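Local coordinates for tyrocidine synthetase 3 (Brevibacillus brevis, PDB 2JGP), which probably forms peptide bonds in tyrocidine assembly, as a carrier protein and condensation domain pair of a nonribosomal peptide synthetase, at residues Asp283-Asn288 with Ala376-Pro381; Val332-Tyr337 with Gln392-Asn397; Ala504-Asn509 with Gly515-Leu520. All blocks are in the same frame, centred on the assembly; numbering follows the deposited sequence.

Contact 1: residues Asp283-Asn288 with Ala376-Pro381; sequences DIPVLN and AMRNKP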
loop_
_atom_site.group_PDB
_atom_site.type_symbol
_atom_site.label_atom_id
_atom_site.label_comp_id
_atom_site.label_asym_id
_atom_site.label_seq_id
_atom_site.Cartn_x
_atom_site.Cartn_y
_atom_site.Cartn_z
ATOM N N ASP A 283 16.957 19.221 7.419
ATOM C CA ASP A 283 16.353 19.061 8.746
ATOM C C ASP A 283 14.998 18.362 8.632
ATOM O O ASP A 283 14.040 18.945 8.122
ATOM C CB ASP A 283 16.172 20.423 9.432
ATOM C CG ASP A 283 17.326 21.371 9.171
ATOM O OD1 ASP A 283 18.486 20.999 9.459
ATOM O OD2 ASP A 283 17.066 22.488 8.669
ATOM N N ILE A 284 14.922 17.119 9.109
ATOM C CA ILE A 284 13.695 16.324 9.025
ATOM C C ILE A 284 12.683 16.787 10.078
ATOM O O ILE A 284 12.963 16.719 11.275
ATOM C CB ILE A 284 13.972 14.817 9.218
ATOM C CG1 ILE A 284 14.879 14.296 8.098
ATOM C CG2 ILE A 284 12.661 14.022 9.249
ATOM C CD1 ILE A 284 15.226 12.825 8.230
ATOM N N PRO A 285 11.500 17.250 9.636
ATOM C CA PRO A 285 10.525 17.821 10.562
ATOM C C PRO A 285 9.780 16.777 11.388
ATOM O O PRO A 285 9.434 15.713 10.876
ATOM C CB PRO A 285 9.548 18.537 9.629
ATOM C CG PRO A 285 9.590 17.750 8.385
ATOM C CD PRO A 285 11.004 17.268 8.247
ATOM N N VAL A 286 9.537 17.095 12.657
ATOM C CA VAL A 286 8.706 16.270 13.526
ATOM C C VAL A 286 7.348 16.953 13.677
ATOM O O VAL A 286 7.283 18.122 14.067
ATOM C CB VAL A 286 9.356 16.088 14.911
ATOM C CG1 VAL A 286 8.540 15.132 15.761
ATOM C CG2 VAL A 286 10.784 15.582 14.762
ATOM N N LEU A 287 6.276 16.226 13.361
ATOM C CA LEU A 287 4.914 16.758 13.438
ATOM C C LEU A 287 4.563 17.140 14.874
ATOM O O LEU A 287 4.691 16.326 15.783
ATOM C CB LEU A 287 3.911 15.724 12.926
ATOM C CG LEU A 287 2.435 16.129 12.828
ATOM C CD1 LEU A 287 2.215 17.241 11.813
ATOM C CD2 LEU A 287 1.590 14.911 12.485
ATOM N N ASN A 288 4.122 18.377 15.069
ATOM C CA ASN A 288 3.772 18.865 16.397
ATOM C C ASN A 288 2.272 19.089 16.527
ATOM O O ASN A 288 1.814 20.217 16.698
ATOM C CB ASN A 288 4.537 20.152 16.703
ATOM C CG ASN A 288 4.305 20.651 18.121
ATOM O OD1 ASN A 288 4.119 21.844 18.335
ATOM N ND2 ASN A 288 4.301 19.740 19.089
ATOM N N ALA A 376 7.363 7.767 2.524
ATOM C CA ALA A 376 7.361 8.965 3.353
ATOM C C ALA A 376 7.149 10.161 2.439
ATOM O O ALA A 376 8.080 10.599 1.762
ATOM C CB ALA A 376 8.673 9.094 4.104
ATOM N N MET A 377 5.928 10.681 2.411
ATOM C CA MET A 377 5.582 11.771 1.512
ATOM C C MET A 377 5.785 13.117 2.210
ATOM O O MET A 377 5.073 13.441 3.166
ATOM C CB MET A 377 4.131 11.621 1.054
ATOM C CG MET A 377 3.840 12.270 -0.258
ATOM S SD MET A 377 4.545 11.352 -1.647
ATOM C CE MET A 377 3.370 10.035 -1.896
ATOM N N ARG A 378 6.759 13.888 1.731
ATOM C CA ARG A 378 7.089 15.188 2.316
ATOM C C ARG A 378 6.546 16.320 1.456
ATOM O O ARG A 378 6.776 16.358 0.251
ATOM C CB ARG A 378 8.604 15.343 2.470
ATOM C CG ARG A 378 9.041 16.657 3.112
ATOM C CD ARG A 378 10.546 16.701 3.237
ATOM N NE ARG A 378 11.021 17.894 3.939
ATOM C CZ ARG A 378 12.242 18.024 4.453
ATOM N NH1 ARG A 378 13.136 17.041 4.351
ATOM N NH2 ARG A 378 12.580 19.145 5.076
ATOM N N ASN A 379 5.842 17.249 2.092
ATOM C CA ASN A 379 5.305 18.421 1.412
ATOM C C ASN A 379 5.432 19.650 2.293
ATOM O O ASN A 379 5.626 19.537 3.504
ATOM C CB ASN A 379 3.846 18.184 1.028
ATOM C CG ASN A 379 3.708 17.298 -0.187
ATOM O OD1 ASN A 379 3.346 16.120 -0.082
ATOM N ND2 ASN A 379 4.026 17.850 -1.353
ATOM N N LYS A 380 5.312 20.819 1.672
ATOM C CA LYS A 380 5.571 22.084 2.337
ATOM C C LYS A 380 4.386 23.031 2.191
ATOM O O LYS A 380 4.413 23.950 1.365
ATOM C CB LYS A 380 6.862 22.698 1.796
ATOM C CG LYS A 380 8.080 21.836 2.120
ATOM C CD LYS A 380 9.379 22.458 1.672
ATOM C CE LYS A 380 10.533 21.480 1.842
ATOM N NZ LYS A 380 11.792 22.017 1.263
ATOM N N PRO A 381 3.326 22.791 2.984
ATOM C CA PRO A 381 2.141 23.647 2.967
ATOM C C PRO A 381 2.412 25.006 3.624
ATOM O O PRO A 381 2.056 25.235 4.782
ATOM C CB PRO A 381 1.107 22.828 3.747
ATOM C CG PRO A 381 1.907 21.998 4.674
ATOM C CD PRO A 381 3.181 21.672 3.940
#
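The end of strand 373-379, one half of a two-stranded antiparallel ribbon with strand 350-356, meets the loop after helix 267-279 where P285 lies over the guanidinium group of R378. P285 CD is 4.0 Å from R378 NH2 and sits above the middle of the planar group, at about the same height over the plane. This is the close approach of a saturated ring to one face of the cation, and the two side chains cross obliquely. R378 reaches the loop because its chain is stretched out: CG is anti to the backbone N (chi1 -178°) and the aliphatic part stays extended as far as NE, which spans a gap of 9.3 Å between R378 CA and P285 CA. Two residues before the proline, D283 O lies 3.4 Å from R378 NH2, approaching obliquely to the guanidinium plane. By sequence, R378 closes the VGMFVNTLAMR segment, which matches the fifth core motif of condensation domains. The charge is met by two carboxylates: NH1 makes a salt bridge to D282, just ahead of the loop segment, and NH2 another to D349, next to strand 350-356, while NE is hydrogen-bonded as well. With all three nitrogens engaged, the buried guanidinium is probably fixed in rotation. The carboxylate of D283 stands farther off, with OD2 6.6 Å from R378 NH2, and would probably add only a long-range electrostatic term. P285 also rests on D349 and on I351 of the partner strand. Further along the loop, L287 O accepts a hydrogen bond from R424 of the RDLSRNPL segment, matching the seventh core motif, and V286 O and N288 N both bond to the side chain of Q347.

Contact 2: residues Val332-Tyr337 with Gln392-Asn397; sequences VLLAAY and QEVKQN. With NA (sodium ion), chain F.
Q396 OE1 is bound to a sodium ion at 2.2 Å, with the metal nearly in line with the amide carbonyl (CD-OE1-sodium about 165°). Water 2, at 2.1 Å from the sodium ion, lies roughly across the metal from OE1, whereas water 1 stands close to a right angle to that line; D400, one helical turn on, is the other protein ligand. The glutamine gets there by a bend at chi2 (52°), and the ion sits on the side of helix 387-403 turned away from the interface with helix 329-345.

That interface is apolar, and V394 carries it with both methyls. Its CG1, anti to the backbone N (chi1 173°), touches L334 CD2 at 3.9 Å and also nears the branch carbon of that leucine. Its CG2 lies against A335, 3.9 Å from CB and almost as near to CA. The valine thus straddles two successive residues of the facing helix, taking a leucine branch on one methyl and the small alanine surface on the other. A335 is what lets the backbones come near, with A335 CA and V394 CA 6.1 Å apart. F387 and L391, earlier on the valine's own helix, also pack on A335, while L334 continues onto F432 of strand 430-435. All three residues that meet here are buried, and no hydrogen bond joins the segments, so within this contact the helices are held by shape and dispersion, with coordination chemistry confined to the other face of helix 387-403.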
loop_
_atom_site.group_PDB
_atom_site.type_symbol
_atom_site.label_atom_id
_atom_site.label_comp_id
_atom_site.label_asym_id
_atom_site.label_seq_id
_atom_site.Cartn_x
_atom_site.Cartn_y
_atom_site.Cartn_z
ATOM N N VAL A 332 -5.643 15.134 -4.305
ATOM C CA VAL A 332 -6.412 16.265 -3.786
ATOM C C VAL A 332 -6.613 16.095 -2.279
ATOM O O VAL A 332 -6.344 17.005 -1.494
ATOM C CB VAL A 332 -7.782 16.373 -4.492
ATOM C CG1 VAL A 332 -8.691 17.387 -3.779
ATOM C CG2 VAL A 332 -7.598 16.742 -5.974
ATOM N N LEU A 333 -7.060 14.907 -1.886
ATOM C CA LEU A 333 -7.282 14.586 -0.473
ATOM C C LEU A 333 -5.988 14.615 0.350
ATOM O O LEU A 333 -5.975 15.116 1.481
ATOM C CB LEU A 333 -7.952 13.225 -0.343
ATOM C CG LEU A 333 -9.323 13.070 -0.989
ATOM C CD1 LEU A 333 -9.777 11.625 -0.896
ATOM C CD2 LEU A 333 -10.336 14.006 -0.355
ATOM N N LEU A 334 -4.903 14.077 -0.205
ATOM C CA LEU A 334 -3.609 14.141 0.471
ATOM C C LEU A 334 -3.182 15.589 0.657
ATOM O O LEU A 334 -2.660 15.965 1.710
ATOM C CB LEU A 334 -2.534 13.375 -0.313
ATOM C CG LEU A 334 -1.108 13.424 0.253
ATOM C CD1 LEU A 334 -1.060 12.906 1.703
ATOM C CD2 LEU A 334 -0.168 12.637 -0.652
ATOM N N ALA A 335 -3.394 16.397 -0.379
ATOM C CA ALA A 335 -3.102 17.818 -0.318
ATOM C C ALA A 335 -3.924 18.487 0.786
ATOM O O ALA A 335 -3.382 19.224 1.603
ATOM C CB ALA A 335 -3.379 18.474 -1.675
ATOM N N ALA A 336 -5.229 18.215 0.811
ATOM C CA ALA A 336 -6.122 18.765 1.837
ATOM C C ALA A 336 -5.720 18.288 3.233
ATOM O O ALA A 336 -5.816 19.029 4.211
ATOM C CB ALA A 336 -7.576 18.378 1.549
ATOM N N TYR A 337 -5.264 17.045 3.318
ATOM C CA TYR A 337 -4.829 16.496 4.591
ATOM C C TYR A 337 -3.581 17.230 5.085
ATOM O O TYR A 337 -3.497 17.585 6.262
ATOM C CB TYR A 337 -4.599 14.988 4.470
ATOM C CG TYR A 337 -4.237 14.323 5.773
ATOM C CD1 TYR A 337 -5.085 14.399 6.874
ATOM C CD2 TYR A 337 -3.052 13.606 5.904
ATOM C CE1 TYR A 337 -4.754 13.787 8.079
ATOM C CE2 TYR A 337 -2.715 12.993 7.107
ATOM C CZ TYR A 337 -3.573 13.083 8.185
ATOM O OH TYR A 337 -3.244 12.482 9.381
ATOM N N GLN A 392 -0.227 21.009 -6.881
ATOM C CA GLN A 392 0.694 20.607 -7.928
ATOM C C GLN A 392 2.017 20.110 -7.358
ATOM O O GLN A 392 2.630 19.212 -7.926
ATOM C CB GLN A 392 0.924 21.753 -8.911
ATOM C CG GLN A 392 -0.315 22.090 -9.724
ATOM C CD GLN A 392 -0.798 20.921 -10.575
ATOM O OE1 GLN A 392 -0.006 20.268 -11.258
ATOM N NE2 GLN A 392 -2.103 20.645 -10.523
ATOM N N GLU A 393 2.456 20.683 -6.237
ATOM C CA GLU A 393 3.647 20.176 -5.554
ATOM C C GLU A 393 3.402 18.759 -5.043
ATOM O O GLU A 393 4.250 17.878 -5.208
ATOM C CB GLU A 393 4.058 21.097 -4.407
ATOM C CG GLU A 393 4.466 22.495 -4.844
ATOM C CD GLU A 393 4.875 23.370 -3.680
ATOM O OE1 GLU A 393 4.705 22.944 -2.514
ATOM O OE2 GLU A 393 5.355 24.488 -3.933
ATOM N N VAL A 394 2.233 18.546 -4.440
ATOM C CA VAL A 394 1.815 17.224 -3.949
ATOM C C VAL A 394 1.783 16.197 -5.075
ATOM O O VAL A 394 2.254 15.070 -4.908
ATOM C CB VAL A 394 0.423 17.277 -3.255
ATOM C CG1 VAL A 394 -0.078 15.872 -2.911
ATOM C CG2 VAL A 394 0.488 18.138 -1.995
ATOM N N LYS A 395 1.253 16.595 -6.227
ATOM C CA LYS A 395 1.224 15.719 -7.396
ATOM C C LYS A 395 2.631 15.363 -7.852
ATOM O O LYS A 395 2.935 14.191 -8.087
ATOM C CB LYS A 395 0.483 16.387 -8.554
ATOM C CG LYS A 395 0.649 15.673 -9.886
ATOM C CD LYS A 395 0.029 16.462 -11.019
ATOM C CE LYS A 395 0.136 15.707 -12.329
ATOM N NZ LYS A 395 -0.600 16.403 -13.415
ATOM N N GLN A 396 3.472 16.382 -7.994
ATOM C CA GLN A 396 4.839 16.203 -8.462
ATOM C C GLN A 396 5.645 15.302 -7.528
ATOM O O GLN A 396 6.366 14.413 -7.981
ATOM C CB GLN A 396 5.531 17.565 -8.614
ATOM C CG GLN A 396 6.749 17.560 -9.514
ATOM C CD GLN A 396 6.472 16.950 -10.887
ATOM O OE1 GLN A 396 7.039 15.914 -11.236
ATOM N NE2 GLN A 396 5.571 17.556 -11.639
ATOM N N ASN A 397 5.518 15.541 -6.227
ATOM C CA ASN A 397 6.221 14.740 -5.234
ATOM C C ASN A 397 5.694 13.313 -5.177
ATOM O O ASN A 397 6.452 12.381 -4.904
ATOM C CB ASN A 397 6.136 15.408 -3.861
ATOM C CG ASN A 397 6.957 16.675 -3.785
ATOM O OD1 ASN A 397 7.995 16.798 -4.447
ATOM N ND2 ASN A 397 6.493 17.638 -2.995
HETATM NA NA NA F . 7.515 13.847 -11.828
HETATM O O HOH W 1 6.493 14.328 -13.879
HETATM O O HOH W 2 8.032 11.823 -11.590
#

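Contact 3: residues Ala504-Asn509 with Gly515-Leu520; sequences ASIVQN and GEIDML
I506, close to the end of helix 489-508, meets I517 of the chain's final stretch through one methyl from each side chain: I506 CG2 and I517 CD1 are 3.9 Å apart. The two isoleucines adopt different conformations. In I506 the CG1 branch is lodged between the backbone N and the carbonyl carbon (chi1 64°), a crowded position for a helical residue. This turns CG1 and CD1 away from the tail and presents CG2 to I517; the side chain also packs on L318 and L321 of helix 312-325. I517 holds CG1 beside its backbone N (chi1 -63°) and is extended beyond it, which carries CD1 out to the helix although the side chain starts off to one side. Its other methyl, CG2, anti to the backbone N, comes within 4.4 Å of S505 CB. The serine thus offers its carbon to the tail, while OG is hydrogen-bonded to T501 O one turn earlier on the same helix. V339 and I502 press on I517 too, completing an apolar setting for it.

Beyond the isoleucine the chain bends sharply. M519 N makes a weak hydrogen bond to I517 O across D518, an inverse gamma turn, and L520 N makes another weak bond to D518 OD1 at 3.3 Å. At the helix end N509 N still bonds to S505 O at 2.9 Å, and N509 OD1 accepts from H511 N as in an Asx turn. Such a C-terminal tail, turned back after the last helix, closes the condensation domain: the helix ends, the chain reverses, and the tail packs along it and onto helix 329-345.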
loop_
_atom_site.group_PDB
_atom_site.type_symbol
_atom_site.label_atom_id
_atom_site.label_comp_id
_atom_site.label_asym_id
_atom_site.label_seq_id
_atom_site.Cartn_x
_atom_site.Cartn_y
_atom_site.Cartn_z
ATOM N N ALA A 504 -14.282 21.706 1.442
ATOM C CA ALA A 504 -15.338 22.540 0.860
ATOM C C ALA A 504 -14.771 23.848 0.305
ATOM O O ALA A 504 -15.120 24.268 -0.803
ATOM C CB ALA A 504 -16.419 22.823 1.901
ATOM N N SER A 505 -13.877 24.466 1.072
ATOM C CA SER A 505 -13.273 25.748 0.705
ATOM C C SER A 505 -12.409 25.665 -0.555
ATOM O O SER A 505 -12.464 26.550 -1.410
ATOM C CB SER A 505 -12.418 26.266 1.862
ATOM O OG SER A 505 -13.181 26.344 3.051
ATOM N N ILE A 506 -11.605 24.608 -0.663
ATOM C CA ILE A 506 -10.726 24.440 -1.820
ATOM C C ILE A 506 -11.512 24.052 -3.082
ATOM O O ILE A 506 -11.103 24.394 -4.191
ATOM C CB ILE A 506 -9.547 23.459 -1.546
ATOM C CG1 ILE A 506 -10.028 22.033 -1.265
ATOM C CG2 ILE A 506 -8.714 23.957 -0.375
ATOM C CD1 ILE A 506 -10.602 21.317 -2.476
ATOM N N VAL A 507 -12.640 23.360 -2.914
ATOM C CA VAL A 507 -13.541 23.095 -4.043
ATOM C C VAL A 507 -14.206 24.405 -4.515
ATOM O O VAL A 507 -14.318 24.660 -5.723
ATOM C CB VAL A 507 -14.615 22.033 -3.685
ATOM C CG1 VAL A 507 -15.726 21.998 -4.733
ATOM C CG2 VAL A 507 -13.977 20.655 -3.566
ATOM N N GLN A 508 -14.640 25.224 -3.555
ATOM C CA GLN A 508 -15.194 26.555 -3.843
ATOM C C GLN A 508 -14.197 27.422 -4.612
ATOM O O GLN A 508 -14.552 28.065 -5.601
ATOM C CB GLN A 508 -15.574 27.264 -2.533
ATOM C CG GLN A 508 -16.199 28.671 -2.697
ATOM C CD GLN A 508 -16.204 29.476 -1.406
ATOM O OE1 GLN A 508 -16.769 30.571 -1.344
ATOM N NE2 GLN A 508 -15.583 28.933 -0.364
ATOM N N ASN A 509 -12.952 27.434 -4.143
ATOM C CA ASN A 509 -11.908 28.283 -4.714
ATOM C C ASN A 509 -10.532 27.631 -4.561
ATOM O O ASN A 509 -9.870 27.829 -3.536
ATOM C CB ASN A 509 -11.920 29.655 -4.031
ATOM C CG ASN A 509 -10.865 30.604 -4.587
ATOM O OD1 ASN A 509 -10.237 30.333 -5.615
ATOM N ND2 ASN A 509 -10.668 31.724 -3.902
ATOM N N GLY A 515 -3.043 30.171 3.967
ATOM C CA GLY A 515 -3.280 30.989 5.157
ATOM C C GLY A 515 -4.669 31.602 5.232
ATOM O O GLY A 515 -5.166 31.884 6.320
ATOM N N GLU A 516 -5.293 31.819 4.077
ATOM C CA GLU A 516 -6.638 32.403 4.010
ATOM C C GLU A 516 -7.751 31.367 4.183
ATOM O O GLU A 516 -8.911 31.734 4.353
ATOM C CB GLU A 516 -6.836 33.166 2.690
ATOM C CG GLU A 516 -6.501 34.648 2.769
ATOM C CD GLU A 516 -5.038 34.914 3.070
ATOM O OE1 GLU A 516 -4.190 34.641 2.192
ATOM O OE2 GLU A 516 -4.740 35.414 4.179
ATOM N N ILE A 517 -7.407 30.082 4.134
ATOM C CA ILE A 517 -8.396 29.027 4.349
ATOM C C ILE A 517 -8.901 29.104 5.791
ATOM O O ILE A 517 -8.169 28.799 6.737
ATOM C CB ILE A 517 -7.825 27.616 4.050
ATOM C CG1 ILE A 517 -7.439 27.491 2.577
ATOM C CG2 ILE A 517 -8.845 26.545 4.403
ATOM C CD1 ILE A 517 -6.825 26.147 2.211
ATOM N N ASP A 518 -10.148 29.541 5.952
ATOM C CA ASP A 518 -10.753 29.681 7.274
ATOM C C ASP A 518 -11.290 28.328 7.744
ATOM O O ASP A 518 -12.433 27.962 7.466
ATOM C CB ASP A 518 -11.863 30.739 7.254
ATOM C CG ASP A 518 -12.444 31.016 8.636
ATOM O OD1 ASP A 518 -11.819 30.634 9.652
ATOM O OD2 ASP A 518 -13.531 31.629 8.706
ATOM N N MET A 519 -10.439 27.591 8.446
ATOM C CA MET A 519 -10.798 26.298 9.009
ATOM C C MET A 519 -11.668 26.474 10.255
ATOM O O MET A 519 -12.508 25.620 10.546
ATOM C CB MET A 519 -9.512 25.545 9.365
ATOM C CG MET A 519 -9.691 24.130 9.869
ATOM S SD MET A 519 -8.124 23.471 10.481
ATOM C CE MET A 519 -7.932 24.387 12.008
ATOM N N LEU A 520 -11.472 27.602 10.947
ATOM C CA LEU A 520 -11.993 27.892 12.301
ATOM C C LEU A 520 -11.001 27.430 13.363
ATOM O O LEU A 520 -10.615 28.210 14.237
ATOM C CB LEU A 520 -13.386 27.300 12.584
ATOM C CG LEU A 520 -14.589 28.083 12.061
ATOM C CD1 LEU A 520 -14.577 28.195 10.550
ATOM C CD2 LEU A 520 -15.876 27.429 12.554
#

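All three contacts belong to the condensation domain, and none includes its HHxxxDG motif. Contacts 1 and 2 touch, their centres 13 Å apart: N379 rests on V394, and R378 O lies 3.5 Å from N397 ND2, joining strand 373-379 to the helix that follows it, 387-403. Contact 3 stands apart, its centre 15 Å from that of contact 2 and 22 Å from that of contact 1, with nearest atoms about 5 and 7 Å away. Helix 329-345 connects all three, as L287, V394 and I517 each pack on it. The sodium ion adjoins contact 2 alone, through Q396.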